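Local coordinates for putative lipoprotein (Bacteroides fragilis, PDB 4GBS) that probably binds heme or a related ligand as a lipoprotein of the HmuY family, at residues V32-T37 and L70-Y75. Numbering follows the deposited sequence.
Sequences VRVDAT and LAIHRY
The carbonyl oxygen of Thr37 receives the guanidinium of Arg74: NH1 donates to Thr37 O over 2.8 Å, with an N-H...O angle of 149°. The acceptor lies almost in the guanidinium plane, at its edge, whereas the donor is tilted out of the carbonyl plane. The bend at chi2 (-68°) sets Arg74 CD 3.5 Å from Ala36 O, and the bend at chi3 (-60°) then swings the guanidinium round to Thr37 O. Along the way its CG rests on one face of the His73 ring, offset toward the rim, while the ring nitrogens are engaged by Asp76 and the backbone oxygen of Tyr39.

This is a worked example of two antiparallel sheets joined where their strands end. Strand 29-35 belongs to the large sheet of this HmuY-family protein, beside strand 189-195, and strand 70-73 to a smaller four-stranded sheet. Arg74, with its positive phi, and Tyr75 take backbone angles close to those of a type II' turn, leading into strand 76-79. On the facing segment an Asx turn shapes the chain: Asp35 OD1 accepts the backbone N of Thr37 at 3.1 Å and also bonds to OG1 of the same threonine.

Where the two bends meet, the backbones are close. Arg74 CA makes a CA-H...O contact of 3.1 Å with Ala36 O, and Ala36 CB sits 3.3 Å from Arg74 O. Deeper between the sheets the contact is apolar, both branches of Ile72 being used: CG2 meets Ala36 CB at 3.9 Å, and CD1 reaches Val34 CG2 at 4.0 Å.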
loop_
_atom_site.group_PDB
_atom_site.type_symbol
_atom_site.label_atom_id
_atom_site.label_comp_id
_atom_site.label_asym_id
_atom_site.label_seq_id
_atom_site.Cartn_x
_atom_site.Cartn_y
_atom_site.Cartn_z
ATOM N N VAL A 32 -8.540 -5.658 1.609
ATOM C CA VAL A 32 -8.760 -4.403 0.893
ATOM C C VAL A 32 -8.374 -4.610 -0.571
ATOM O O VAL A 32 -7.318 -5.191 -0.840
ATOM C CB VAL A 32 -7.969 -3.222 1.540
ATOM C CG1 VAL A 32 -8.178 -1.912 0.783
ATOM C CG2 VAL A 32 -8.335 -3.055 3.003
ATOM N N ARG A 33 -9.223 -4.121 -1.502
ATOM C CA ARG A 33 -8.959 -4.149 -2.939
ATOM C C ARG A 33 -9.180 -2.739 -3.502
ATOM O O ARG A 33 -10.228 -2.136 -3.272
ATOM C CB ARG A 33 -9.822 -5.208 -3.659
ATOM C CG ARG A 33 -9.478 -5.395 -5.142
ATOM C CD ARG A 33 -10.191 -6.597 -5.764
ATOM N NE ARG A 33 -9.768 -6.810 -7.155
ATOM C CZ ARG A 33 -10.451 -6.419 -8.229
ATOM N NH1 ARG A 33 -11.643 -5.847 -8.096
ATOM N NH2 ARG A 33 -9.968 -6.641 -9.448
ATOM N N VAL A 34 -8.165 -2.189 -4.189
ATOM C CA VAL A 34 -8.262 -0.848 -4.768
ATOM C C VAL A 34 -7.786 -0.854 -6.218
ATOM O O VAL A 34 -6.899 -1.629 -6.589
ATOM C CB VAL A 34 -7.490 0.257 -3.966
ATOM C CG1 VAL A 34 -8.100 0.491 -2.582
ATOM C CG2 VAL A 34 -5.994 -0.015 -3.872
ATOM N N ASP A 35 -8.380 0.041 -7.026
ATOM C CA ASP A 35 -7.968 0.319 -8.397
ATOM C C ASP A 35 -6.929 1.448 -8.328
ATOM O O ASP A 35 -7.272 2.614 -8.099
ATOM C CB ASP A 35 -9.164 0.651 -9.320
ATOM C CG ASP A 35 -8.813 1.201 -10.707
ATOM O OD1 ASP A 35 -7.613 1.189 -11.070
ATOM O OD2 ASP A 35 -9.740 1.677 -11.416
ATOM N N ALA A 36 -5.661 1.078 -8.465
ATOM C CA ALA A 36 -4.545 2.015 -8.419
ATOM C C ALA A 36 -3.876 2.135 -9.814
ATOM O O ALA A 36 -2.722 2.549 -9.918
ATOM C CB ALA A 36 -3.543 1.568 -7.368
ATOM N N THR A 37 -4.622 1.809 -10.889
ATOM C CA THR A 37 -4.115 1.878 -12.262
ATOM C C THR A 37 -3.866 3.342 -12.748
ATOM O O THR A 37 -3.044 3.531 -13.649
ATOM C CB THR A 37 -5.081 1.192 -13.218
ATOM O OG1 THR A 37 -6.352 1.854 -13.154
ATOM C CG2 THR A 37 -5.204 -0.321 -12.948
ATOM N N LEU A 70 -3.052 4.803 5.345
ATOM C CA LEU A 70 -2.109 4.639 4.236
ATOM C C LEU A 70 -2.809 4.978 2.914
ATOM O O LEU A 70 -4.036 5.122 2.871
ATOM C CB LEU A 70 -1.457 3.233 4.169
ATOM C CG LEU A 70 -2.321 2.009 3.832
ATOM C CD1 LEU A 70 -1.467 0.911 3.214
ATOM C CD2 LEU A 70 -3.126 1.527 5.048
ATOM N N ALA A 71 -2.013 5.165 1.859
ATOM C CA ALA A 71 -2.511 5.511 0.533
ATOM C C ALA A 71 -1.706 4.785 -0.526
ATOM O O ALA A 71 -0.510 4.554 -0.341
ATOM C CB ALA A 71 -2.465 7.019 0.310
ATOM N N ILE A 72 -2.383 4.390 -1.624
ATOM C CA ILE A 72 -1.785 3.660 -2.749
ATOM C C ILE A 72 -2.027 4.444 -4.042
ATOM O O ILE A 72 -3.144 4.848 -4.336
ATOM C CB ILE A 72 -2.325 2.201 -2.847
ATOM C CG1 ILE A 72 -2.121 1.437 -1.505
ATOM C CG2 ILE A 72 -1.663 1.440 -4.008
ATOM C CD1 ILE A 72 -2.886 0.144 -1.373
ATOM N N HIS A 73 -0.935 4.683 -4.779
ATOM C CA HIS A 73 -0.823 5.304 -6.100
ATOM C C HIS A 73 -0.038 4.345 -6.922
ATOM O O HIS A 73 1.103 4.088 -6.556
ATOM C CB HIS A 73 -0.165 6.708 -6.016
ATOM C CG HIS A 73 0.350 7.212 -7.328
ATOM N ND1 HIS A 73 1.614 6.861 -7.793
ATOM C CD2 HIS A 73 -0.246 8.009 -8.245
ATOM C CE1 HIS A 73 1.742 7.451 -8.971
ATOM N NE2 HIS A 73 0.652 8.161 -9.282
ATOM N N ARG A 74 -0.609 3.764 -7.984
ATOM C CA ARG A 74 0.103 2.751 -8.763
ATOM C C ARG A 74 0.582 1.675 -7.774
ATOM O O ARG A 74 -0.245 1.141 -7.035
ATOM C CB ARG A 74 1.244 3.349 -9.617
ATOM C CG ARG A 74 0.752 4.284 -10.726
ATOM C CD ARG A 74 -0.005 3.565 -11.812
ATOM N NE ARG A 74 0.824 2.553 -12.470
ATOM C CZ ARG A 74 0.405 1.752 -13.444
ATOM N NH1 ARG A 74 -0.841 1.833 -13.893
ATOM N NH2 ARG A 74 1.222 0.850 -13.964
ATOM N N TYR A 75 1.901 1.423 -7.673
ATOM C CA TYR A 75 2.395 0.401 -6.737
ATOM C C TYR A 75 3.058 1.035 -5.533
ATOM O O TYR A 75 3.598 0.320 -4.686
ATOM C CB TYR A 75 3.381 -0.545 -7.448
ATOM C CG TYR A 75 2.872 -1.038 -8.788
ATOM C CD1 TYR A 75 1.767 -1.901 -8.875
ATOM C CD2 TYR A 75 3.502 -0.664 -9.971
ATOM C CE1 TYR A 75 1.294 -2.348 -10.110
ATOM C CE2 TYR A 75 3.034 -1.103 -11.208
ATOM C CZ TYR A 75 1.935 -1.945 -11.271
ATOM O OH TYR A 75 1.502 -2.338 -12.510
#